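Local coordinates for protein putative methyltransferase (Porphyromonas gingivalis, PDB 3LL7) that is a putative methyltransferase that probably transfers a methyl group to an acceptor not yet identified, at residues 52-55 with 61-64. Numbering follows the deposited sequence.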
# COMPACT_ATOMS: atom_id res chain seq x y z
N PRO A 52 12.32 -15.40 10.53
CA PRO A 52 12.13 -15.61 9.09
C PRO A 52 11.05 -14.68 8.50
O PRO A 52 11.27 -14.12 7.42
CB PRO A 52 11.71 -17.08 8.99
CG PRO A 52 12.34 -17.72 10.22
CD PRO A 52 12.16 -16.66 11.28
N ARG A 53 9.94 -14.50 9.22
CA ARG A 53 8.84 -13.64 8.74
C ARG A 53 9.21 -12.16 8.78
O ARG A 53 8.76 -11.39 7.93
CB ARG A 53 7.52 -13.92 9.49
CG ARG A 53 6.87 -15.27 9.10
CD ARG A 53 5.40 -15.39 9.57
NE ARG A 53 5.25 -15.24 11.02
CZ ARG A 53 5.48 -16.21 11.92
NH1 ARG A 53 5.89 -17.41 11.52
NH2 ARG A 53 5.30 -15.97 13.21
N LEU A 54 10.03 -11.76 9.76
CA LEU A 54 10.65 -10.43 9.76
C LEU A 54 11.58 -10.22 8.56
O LEU A 54 11.55 -9.16 7.94
CB LEU A 54 11.43 -10.15 11.05
CG LEU A 54 12.17 -8.79 11.15
CD1 LEU A 54 11.19 -7.59 11.28
CD2 LEU A 54 13.13 -8.78 12.32
N ARG A 55 12.40 -11.22 8.25
CA ARG A 55 13.35 -11.08 7.13
C ARG A 55 12.64 -10.89 5.79
O ARG A 55 13.10 -10.08 4.96
CB ARG A 55 14.32 -12.27 7.07
CG ARG A 55 15.49 -12.03 6.10
CD ARG A 55 16.62 -13.04 6.29
NE ARG A 55 17.34 -12.83 7.55
CZ ARG A 55 17.29 -13.66 8.60
NH1 ARG A 55 16.56 -14.77 8.55
NH2 ARG A 55 17.99 -13.37 9.69
N TRP A 61 15.59 -4.59 8.58
CA TRP A 61 15.47 -4.79 10.04
C TRP A 61 16.08 -6.13 10.50
O TRP A 61 16.79 -6.18 11.51
CB TRP A 61 14.01 -4.67 10.50
CG TRP A 61 13.48 -3.25 10.49
CD1 TRP A 61 13.70 -2.30 9.54
CD2 TRP A 61 12.62 -2.65 11.47
NE1 TRP A 61 13.05 -1.13 9.87
CE2 TRP A 61 12.37 -1.32 11.04
CE3 TRP A 61 12.04 -3.10 12.66
CZ2 TRP A 61 11.56 -0.44 11.77
CZ3 TRP A 61 11.24 -2.21 13.39
CH2 TRP A 61 11.01 -0.90 12.94
N ALA A 62 15.79 -7.20 9.76
CA ALA A 62 16.25 -8.54 10.12
C ALA A 62 17.78 -8.62 10.18
O ALA A 62 18.33 -9.53 10.81
CB ALA A 62 15.68 -9.59 9.17
N GLY A 63 18.45 -7.67 9.53
CA GLY A 63 19.91 -7.60 9.55
C GLY A 63 20.51 -6.73 10.64
O GLY A 63 21.73 -6.59 10.72
N ILE A 64 19.66 -6.14 11.48
CA ILE A 64 20.12 -5.22 12.54
C ILE A 64 20.11 -5.87 13.92
O ILE A 64 19.08 -6.42 14.37
CB ILE A 64 19.35 -3.88 12.57
CG1 ILE A 64 19.62 -3.10 11.28
CG2 ILE A 64 19.74 -3.04 13.80
CD1 ILE A 64 19.06 -1.70 11.28
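A small apolar contact joins the last turns of helix 38-57 to the short turn of chain that follows it in the N-terminal helical region: Leu54 touches Ala62 and Trp61, while Arg55 touches Ala62. The chain turns back within five residues, and Ala62 comes to lie against the longer helix, its CA 4.9 Å from that of Arg55. The methyl group of Ala62 does most of the touching: CB rests on the Arg55 backbone, 3.4 Å from CA, and 3.7 Å from CB of the same residue. With CG of Arg55 anti to the backbone N (chi1 -168°), the aliphatic stem runs past this methyl, CG lying 3.9 Å from Ala62 CB, before the chain bends at chi3. The guanidinium then stands oblique to the alanine and makes no hydrogen bond to it. Leu54 splits its branches between two neighbours. CD2 reaches the Ala62 backbone, 3.8 Å from CA, while CD1 meets Trp61 CB at 4.1 Å, the two side chains crossing at about a right angle. The end of the tryptophan leads away, and Trp61 also touches Leu67, Leu104 and Leu138. Leu138 belongs to helix 125-138, which links parallel strands 117-122 and 144-149, so the contact lies where the N-terminal helices meet the helical layer of the large sheet. The carbonyl O of Ala62 is hydrogen-bonded to NE1 of Trp51. With no hydrogen bond or salt bridge between the two segments themselves, their attachment rests on van der Waals fit and apolar burial, and the short alanine side chain is consistent with the close backbone approach.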